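Local coordinates for HOBA (PDB 2UVP), which is required for the initiation of DNA replication and increases the binding of DnaA to the oriC region, at residues H65-L68 with N69-L72; I89-N92 with A93-F96; Y11-I14 with K15-R19. One frame throughout, in Å; residues are numbered along the deposited sequence.

Interactions 1 and 2 are neighbours within the sheet domain, their centres 13 Å apart. Helix 65-75, which carries interaction 1, is the crossover between strands 55-60 and 88-90, and interaction 2 is the turn just beyond the second strand. The two touch: Leu68 CD1 lies 3.4 Å from Asp90 OD1. Interaction 3 stands apart on the N-terminal helix 10-28, its nearest atoms about 17 Å from interaction 1 and about 28 Å from interaction 2. Its Ile18 side chain is about 9 Å from that of Glu23, which binds a calcium ion of unknown physiological relevance; in interaction 2 the Ser94 side chain is about 4 Å from an acetate, probably from the crystallisation liquor.

Interaction 1 (H65-L68 with N69-L72); sequences HWFL and NYIL
Phe67 meets Tyr70 and Ile71 through its ring, while Leu68 meets Leu72 one turn further along the same helix. The aromatic pair is slid apart: the Phe67 and Tyr70 planes differ by only 16°, yet their centroids are 5.9 Å apart and the rings barely overlap. Contact is made where Phe67 CE1 comes to 3.8 Å from Tyr70 CD2.

Ile71 lays CG1 over one face of the Phe67 ring, 4.2 Å from its centroid, a CH-pi contact, and its CD1 reaches 3.6 Å from Phe67 CE2. With chi1 at -70°, Ile71 CG1 sits beside its own backbone N and is thus turned back toward Phe67. Leu68 and Leu72 meet by methyl groups, CD2 of the former 3.8 Å from CD1 of the latter.

Beneath the side chains run the i to i+4 hydrogen bonds of the helix. Ile71 N donates to Phe67 O at 2.8 Å, and Leu72 N gives a straighter bond to Leu68 O (173° at the hydrogen); Asn69 N and Tyr70 N donate likewise to His65 O and Trp66 O.

The apolar residues suit a helix covered by another helix, the sheet and a neighbouring subunit. Trp66, Phe67 and Tyr70 pack on helix 161-180, Ile71 touches both that helix and Val58, and Leu68 and Leu72 lie on strands 55-60 and 88-90, which this helix links as a beta-alpha-beta crossover.

The chemistry implies a division of labour: carbonyls and amides satisfy one another along the helix axis, the side chains of Phe67, Leu68, Ile71 and Leu72 need no polar partner, and Tyr70 puts its hydroxyl at the subunit boundary, hydrogen-bonded to an acidic side chain of a neighbouring subunit.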
loop_
_atom_site.group_PDB
_atom_site.type_symbol
_atom_site.label_atom_id
_atom_site.label_comp_id
_atom_site.label_asym_id
_atom_site.label_seq_id
_atom_site.Cartn_x
_atom_site.Cartn_y
_atom_site.Cartn_z
ATOM N N HIS A 65 -1.522 -9.006 -9.258
ATOM C CA HIS A 65 -1.901 -8.134 -8.136
ATOM C C HIS A 65 -3.127 -7.301 -8.491
ATOM O O HIS A 65 -3.982 -7.080 -7.630
ATOM C CB HIS A 65 -0.759 -7.213 -7.700
ATOM C CG HIS A 65 0.373 -7.922 -7.038
ATOM N ND1 HIS A 65 1.457 -7.247 -6.508
ATOM C CD2 HIS A 65 0.579 -9.235 -6.772
ATOM C CE1 HIS A 65 2.296 -8.120 -5.976
ATOM N NE2 HIS A 65 1.784 -9.331 -6.111
ATOM N N TRP A 66 -3.234 -6.849 -9.744
ATOM C CA TRP A 66 -4.435 -6.091 -10.146
ATOM C C TRP A 66 -5.703 -6.927 -9.919
ATOM O O TRP A 66 -6.751 -6.393 -9.550
ATOM C CB TRP A 66 -4.355 -5.638 -11.606
ATOM C CG TRP A 66 -4.326 -6.782 -12.592
ATOM C CD1 TRP A 66 -3.227 -7.429 -13.055
ATOM C CD2 TRP A 66 -5.462 -7.420 -13.196
ATOM N NE1 TRP A 66 -3.600 -8.420 -13.949
ATOM C CE2 TRP A 66 -4.968 -8.430 -14.053
ATOM C CE3 TRP A 66 -6.848 -7.215 -13.111
ATOM C CZ2 TRP A 66 -5.821 -9.258 -14.813
ATOM C CZ3 TRP A 66 -7.704 -8.040 -13.874
ATOM C CH2 TRP A 66 -7.173 -9.035 -14.718
ATOM N N PHE A 67 -5.613 -8.242 -10.107
ATOM C CA PHE A 67 -6.805 -9.090 -10.035
ATOM C C PHE A 67 -7.150 -9.402 -8.574
ATOM O O PHE A 67 -8.320 -9.499 -8.207
ATOM C CB PHE A 67 -6.634 -10.357 -10.871
ATOM C CG PHE A 67 -7.874 -11.218 -10.930
ATOM C CD1 PHE A 67 -9.068 -10.720 -11.474
ATOM C CD2 PHE A 67 -7.852 -12.516 -10.417
ATOM C CE1 PHE A 67 -10.229 -11.538 -11.562
ATOM C CE2 PHE A 67 -9.011 -13.332 -10.470
ATOM C CZ PHE A 67 -10.203 -12.820 -11.037
ATOM N N LEU A 68 -6.122 -9.526 -7.742
ATOM C CA LEU A 68 -6.316 -9.573 -6.280
ATOM C C LEU A 68 -7.130 -8.339 -5.849
ATOM O O LEU A 68 -8.141 -8.454 -5.166
ATOM C CB LEU A 68 -4.950 -9.574 -5.574
ATOM C CG LEU A 68 -4.752 -10.235 -4.202
ATOM C CD1 LEU A 68 -3.550 -9.644 -3.486
ATOM C CD2 LEU A 68 -5.944 -10.355 -3.296
ATOM N N ASN A 69 -6.686 -7.158 -6.276
ATOM C CA ASN A 69 -7.377 -5.904 -5.983
ATOM C C ASN A 69 -8.828 -5.940 -6.474
ATOM O O ASN A 69 -9.762 -5.549 -5.745
ATOM C CB ASN A 69 -6.564 -4.770 -6.631
ATOM C CG ASN A 69 -7.087 -3.384 -6.309
ATOM O OD1 ASN A 69 -8.282 -3.154 -6.211
ATOM N ND2 ASN A 69 -6.155 -2.426 -6.186
ATOM N N TYR A 70 -9.013 -6.442 -7.688
ATOM C CA TYR A 70 -10.349 -6.577 -8.281
ATOM C C TYR A 70 -11.244 -7.472 -7.427
ATOM O O TYR A 70 -12.394 -7.126 -7.176
ATOM C CB TYR A 70 -10.197 -7.185 -9.659
ATOM C CG TYR A 70 -11.487 -7.266 -10.453
ATOM C CD1 TYR A 70 -11.955 -6.176 -11.168
ATOM C CD2 TYR A 70 -12.212 -8.464 -10.504
ATOM C CE1 TYR A 70 -13.142 -6.264 -11.926
ATOM C CE2 TYR A 70 -13.399 -8.564 -11.253
ATOM C CZ TYR A 70 -13.844 -7.462 -11.966
ATOM O OH TYR A 70 -14.998 -7.507 -12.730
ATOM N N ILE A 71 -10.715 -8.597 -6.967
ATOM C CA ILE A 71 -11.517 -9.506 -6.121
ATOM C C ILE A 71 -11.981 -8.791 -4.843
ATOM O O ILE A 71 -13.163 -8.802 -4.487
ATOM C CB ILE A 71 -10.721 -10.787 -5.810
ATOM C CG1 ILE A 71 -10.583 -11.636 -7.090
ATOM C CG2 ILE A 71 -11.387 -11.600 -4.689
ATOM C CD1 ILE A 71 -9.577 -12.783 -6.949
ATOM N N LEU A 72 -11.034 -8.178 -4.143
ATOM C CA LEU A 72 -11.345 -7.496 -2.896
ATOM C C LEU A 72 -12.370 -6.376 -3.089
ATOM O O LEU A 72 -13.332 -6.273 -2.326
ATOM C CB LEU A 72 -10.065 -6.938 -2.278
ATOM C CG LEU A 72 -9.100 -7.848 -1.499
ATOM C CD1 LEU A 72 -9.209 -9.320 -1.767
ATOM C CD2 LEU A 72 -7.666 -7.358 -1.740
#

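Interaction 2 (I89-N92 with A93-F96); sequences IDFN and ASSF
Asp90 reaches across the turn to Ala93. Its CB is 4.2 Å from Ala93 CB, and CG, placed anti to the backbone N by a chi1 of 179°, closes to 3.5 Å from Ala93 CB. At the tip OD1 accepts a hydrogen bond from Ala93 N at 3.0 Å, bent to 138° at the hydrogen, the donor standing well above the carboxylate plane; the same N-H also bonds weakly to Asp90 O. OD2 rests against the Ala93 methyl. The short side chain of Asp90 brings its carboxylate back to the amide three residues on, and Ala93, with its single methyl, lets it come close.

What is held here is a type I beta turn from Phe91 to Ser94, the chain's way out of strand 88-90, the outermost strand of the parallel sheet within this chain, toward helix 102-112. Phe91 O accepts twice from Ser94: from N at 3.0 Å, which closes the turn, and from OG at 3.3 Å. That hydroxyl is itself an acceptor, taking the N-H of Phe96 at 3.2 Å in an ST turn, so a small residue carrying both roles suits the place.

A water donates to Asn92 O and Ser94 O, bridging the two carbonyls. The Phe91 ring passes obliquely by Ser94 OG, with CD1 3.5 Å away, and touches Phe96 CB more loosely through CE1 before running on among Phe118, Tyr97 and Ile109.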
loop_
_atom_site.group_PDB
_atom_site.type_symbol
_atom_site.label_atom_id
_atom_site.label_comp_id
_atom_site.label_asym_id
_atom_site.label_seq_id
_atom_site.Cartn_x
_atom_site.Cartn_y
_atom_site.Cartn_z
ATOM N N ILE A 89 -9.931 -11.522 2.911
ATOM C CA ILE A 89 -8.675 -10.987 3.406
ATOM C C ILE A 89 -7.642 -10.988 2.286
ATOM O O ILE A 89 -7.563 -11.951 1.512
ATOM C CB ILE A 89 -8.154 -11.848 4.579
ATOM C CG1 ILE A 89 -9.070 -11.706 5.815
ATOM C CG2 ILE A 89 -6.698 -11.541 4.917
ATOM C CD1 ILE A 89 -9.779 -12.942 6.111
ATOM N N ASP A 90 -6.867 -9.900 2.199
ATOM C CA ASP A 90 -5.729 -9.813 1.298
ATOM C C ASP A 90 -4.559 -10.581 1.928
ATOM O O ASP A 90 -3.867 -10.083 2.822
ATOM C CB ASP A 90 -5.365 -8.345 1.034
ATOM C CG ASP A 90 -4.160 -8.183 0.107
ATOM O OD1 ASP A 90 -3.401 -9.156 -0.107
ATOM O OD2 ASP A 90 -3.974 -7.040 -0.381
ATOM N N PHE A 91 -4.353 -11.809 1.463
ATOM C CA PHE A 91 -3.310 -12.655 2.004
ATOM C C PHE A 91 -1.914 -12.202 1.570
ATOM O O PHE A 91 -0.977 -12.263 2.379
ATOM C CB PHE A 91 -3.588 -14.125 1.636
ATOM C CG PHE A 91 -2.640 -15.115 2.278
ATOM C CD1 PHE A 91 -2.357 -15.057 3.635
ATOM C CD2 PHE A 91 -2.085 -16.148 1.524
ATOM C CE1 PHE A 91 -1.484 -15.979 4.229
ATOM C CE2 PHE A 91 -1.217 -17.080 2.108
ATOM C CZ PHE A 91 -0.920 -16.992 3.467
ATOM N N ASN A 92 -1.773 -11.719 0.329
ATOM C CA ASN A 92 -0.488 -11.173 -0.149
ATOM C C ASN A 92 0.039 -10.157 0.837
ATOM O O ASN A 92 1.240 -10.081 1.042
ATOM C CB ASN A 92 -0.598 -10.443 -1.503
ATOM C CG ASN A 92 -0.468 -11.374 -2.723
ATOM O OD1 ASN A 92 -0.079 -10.935 -3.819
ATOM N ND2 ASN A 92 -0.823 -12.605 -2.561
ATOM N N ALA A 93 -0.867 -9.359 1.410
ATOM C CA ALA A 93 -0.476 -8.193 2.191
ATOM C C ALA A 93 -0.287 -8.542 3.665
ATOM O O ALA A 93 0.160 -7.718 4.456
ATOM C CB ALA A 93 -1.503 -7.096 2.058
ATOM N N SER A 94 -0.637 -9.754 4.047
ATOM C CA SER A 94 -0.652 -10.043 5.483
ATOM C C SER A 94 0.726 -10.437 5.999
ATOM O O SER A 94 1.591 -10.871 5.243
ATOM C CB SER A 94 -1.684 -11.103 5.807
ATOM O OG SER A 94 -1.146 -12.381 5.626
ATOM N N SER A 95 0.928 -10.273 7.305
ATOM C CA SER A 95 2.194 -10.624 7.919
ATOM C C SER A 95 2.412 -12.145 7.917
ATOM O O SER A 95 3.506 -12.607 8.219
ATOM C CB SER A 95 2.245 -10.068 9.345
ATOM O OG SER A 95 2.044 -8.655 9.348
ATOM N N PHE A 96 1.383 -12.915 7.565
ATOM C CA PHE A 96 1.479 -14.386 7.592
ATOM C C PHE A 96 1.839 -14.953 6.243
ATOM O O PHE A 96 2.034 -16.159 6.114
ATOM C CB PHE A 96 0.179 -15.031 8.071
ATOM C CG PHE A 96 -0.432 -14.332 9.239
ATOM C CD1 PHE A 96 0.377 -13.774 10.230
ATOM C CD2 PHE A 96 -1.803 -14.194 9.331
ATOM C CE1 PHE A 96 -0.204 -13.090 11.324
ATOM C CE2 PHE A 96 -2.390 -13.522 10.414
ATOM C CZ PHE A 96 -1.582 -12.980 11.411
HETATM O O HOH W 1 2.899 -9.685 3.080
#

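Interaction 3 (Y11-I14 with K15-R19); sequences YDWI and KEFIR. Unlike the reference sequence in segment 15-19: Ile18 (reference Val).
Trp13 and Phe17, one helical turn apart, lie side by side and point the same way. Their side chains come closest at Trp13 CZ2 and Phe17 CD1, 3.4 Å apart, and the rings meet obliquely, their planes inclined by 37°. Phe17 also brings CB over one face of the indole, 4.1 Å from the centroid of the six-membered ring, in a CH-pi contact. The broad, flat tryptophan offers surface enough for both the methylene and the phenyl ring.

The torsions explain the pairing: both residues carry CG anti to the backbone N (chi1 168° for Trp13, -176° for Phe17), so the two side chains leave the helix alike. Directly beneath them Phe17 N donates to Trp13 O at 2.9 Å. A water gives that carbonyl a second bond, and a weak one to Glu16 OE2. On the next flank Ile18 N bonds to Ile14 O at 2.9 Å, and Ile18 CG1 comes close to the same atom, 3.2 Å from Ile14 O.

Further out, Trp13 and Glu16 touch Lys8 of the short strand 8-9, while Tyr11, Trp13, Phe17 and Ile18 pack on side chains of a neighbouring subunit. The arrangement is that of i/i+4 aromatic pairing on an amphipathic helix, here the long N-terminal helix 10-28, which stands away from the sheet domain and packs on a neighbouring subunit.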
loop_
_atom_site.group_PDB
_atom_site.type_symbol
_atom_site.label_atom_id
_atom_site.label_comp_id
_atom_site.label_asym_id
_atom_site.label_seq_id
_atom_site.Cartn_x
_atom_site.Cartn_y
_atom_site.Cartn_z
ATOM N N TYR A 11 -3.387 5.043 -38.687
ATOM C CA TYR A 11 -4.841 5.041 -38.765
ATOM C C TYR A 11 -5.403 3.865 -39.568
ATOM O O TYR A 11 -6.486 3.364 -39.269
ATOM C CB TYR A 11 -5.359 6.405 -39.238
ATOM C CG TYR A 11 -5.004 7.491 -38.231
ATOM C CD1 TYR A 11 -3.825 8.236 -38.361
ATOM C CD2 TYR A 11 -5.809 7.708 -37.102
ATOM C CE1 TYR A 11 -3.478 9.208 -37.413
ATOM C CE2 TYR A 11 -5.483 8.669 -36.168
ATOM C CZ TYR A 11 -4.313 9.415 -36.321
ATOM O OH TYR A 11 -3.982 10.371 -35.386
ATOM N N ASP A 12 -4.644 3.402 -40.553
ATOM C CA ASP A 12 -5.002 2.188 -41.278
ATOM C C ASP A 12 -4.798 0.990 -40.359
ATOM O O ASP A 12 -5.677 0.116 -40.222
ATOM C CB ASP A 12 -4.130 2.049 -42.525
ATOM C CG ASP A 12 -4.422 3.119 -43.559
ATOM O OD1 ASP A 12 -5.597 3.503 -43.688
ATOM O OD2 ASP A 12 -3.473 3.580 -44.236
ATOM N N TRP A 13 -3.630 0.969 -39.716
ATOM C CA TRP A 13 -3.253 -0.128 -38.842
ATOM C C TRP A 13 -4.287 -0.321 -37.722
ATOM O O TRP A 13 -4.738 -1.451 -37.449
ATOM C CB TRP A 13 -1.857 0.090 -38.230
ATOM C CG TRP A 13 -1.597 -0.902 -37.112
ATOM C CD1 TRP A 13 -1.174 -2.197 -37.239
ATOM C CD2 TRP A 13 -1.823 -0.685 -35.717
ATOM N NE1 TRP A 13 -1.102 -2.795 -35.992
ATOM C CE2 TRP A 13 -1.509 -1.889 -35.047
ATOM C CE3 TRP A 13 -2.259 0.413 -34.967
ATOM C CZ2 TRP A 13 -1.617 -2.024 -33.650
ATOM C CZ3 TRP A 13 -2.386 0.276 -33.585
ATOM C CH2 TRP A 13 -2.068 -0.938 -32.944
ATOM N N ILE A 14 -4.670 0.779 -37.087
ATOM C CA ILE A 14 -5.522 0.664 -35.907
ATOM C C ILE A 14 -6.917 0.125 -36.241
ATOM O O ILE A 14 -7.484 -0.649 -35.473
ATOM C CB ILE A 14 -5.549 1.973 -35.084
ATOM C CG1 ILE A 14 -5.896 1.648 -33.622
ATOM C CG2 ILE A 14 -6.469 2.994 -35.708
ATOM C CD1 ILE A 14 -5.596 2.810 -32.672
ATOM N N LYS A 15 -7.432 0.490 -37.414
ATOM C CA LYS A 15 -8.729 -0.016 -37.860
ATOM C C LYS A 15 -8.695 -1.547 -37.998
ATOM O O LYS A 15 -9.617 -2.232 -37.553
ATOM C CB LYS A 15 -9.144 0.675 -39.174
ATOM C CG LYS A 15 -10.538 0.291 -39.678
ATOM C CD LYS A 15 -10.777 0.863 -41.094
ATOM C CE LYS A 15 -11.930 0.142 -41.805
ATOM N NZ LYS A 15 -11.982 0.521 -43.266
ATOM N N GLU A 16 -7.621 -2.074 -38.591
ATOM C CA GLU A 16 -7.444 -3.524 -38.755
ATOM C C GLU A 16 -7.276 -4.209 -37.397
ATOM O O GLU A 16 -7.853 -5.276 -37.125
ATOM C CB GLU A 16 -6.200 -3.833 -39.601
ATOM C CG GLU A 16 -6.139 -3.209 -41.009
ATOM C CD GLU A 16 -4.725 -3.325 -41.644
ATOM O OE1 GLU A 16 -4.346 -2.447 -42.454
ATOM O OE2 GLU A 16 -3.975 -4.273 -41.311
ATOM N N PHE A 17 -6.458 -3.593 -36.553
ATOM C CA PHE A 17 -6.173 -4.158 -35.252
ATOM C C PHE A 17 -7.464 -4.290 -34.459
ATOM O O PHE A 17 -7.708 -5.312 -33.843
ATOM C CB PHE A 17 -5.163 -3.296 -34.472
ATOM C CG PHE A 17 -4.774 -3.898 -33.149
ATOM C CD1 PHE A 17 -3.654 -4.715 -33.053
ATOM C CD2 PHE A 17 -5.543 -3.667 -31.998
ATOM C CE1 PHE A 17 -3.294 -5.299 -31.829
ATOM C CE2 PHE A 17 -5.186 -4.266 -30.763
ATOM C CZ PHE A 17 -4.068 -5.057 -30.689
ATOM N N ILE A 18 -8.274 -3.241 -34.465
ATOM C CA ILE A 18 -9.542 -3.231 -33.728
ATOM C C ILE A 18 -10.492 -4.313 -34.242
ATOM O O ILE A 18 -11.119 -5.065 -33.465
ATOM C CB ILE A 18 -10.180 -1.826 -33.792
ATOM C CG1 ILE A 18 -9.372 -0.888 -32.878
ATOM C CG2 ILE A 18 -11.633 -1.823 -33.314
ATOM C CD1 ILE A 18 -9.180 -1.465 -31.515
ATOM N N ARG A 19 -10.602 -4.391 -35.562
ATOM C CA ARG A 19 -11.489 -5.395 -36.141
ATOM C C ARG A 19 -11.062 -6.793 -35.704
ATOM O O ARG A 19 -11.881 -7.572 -35.221
ATOM C CB ARG A 19 -11.554 -5.256 -37.658
ATOM C CG ARG A 19 -12.472 -6.312 -38.316
ATOM C CD ARG A 19 -12.512 -6.172 -39.860
ATOM N NE ARG A 19 -11.285 -5.621 -40.442
ATOM C CZ ARG A 19 -10.113 -6.255 -40.544
ATOM N NH1 ARG A 19 -9.960 -7.497 -40.082
ATOM N NH2 ARG A 19 -9.079 -5.628 -41.106
HETATM O O HOH W 2 -3.572 -4.182 -37.943
#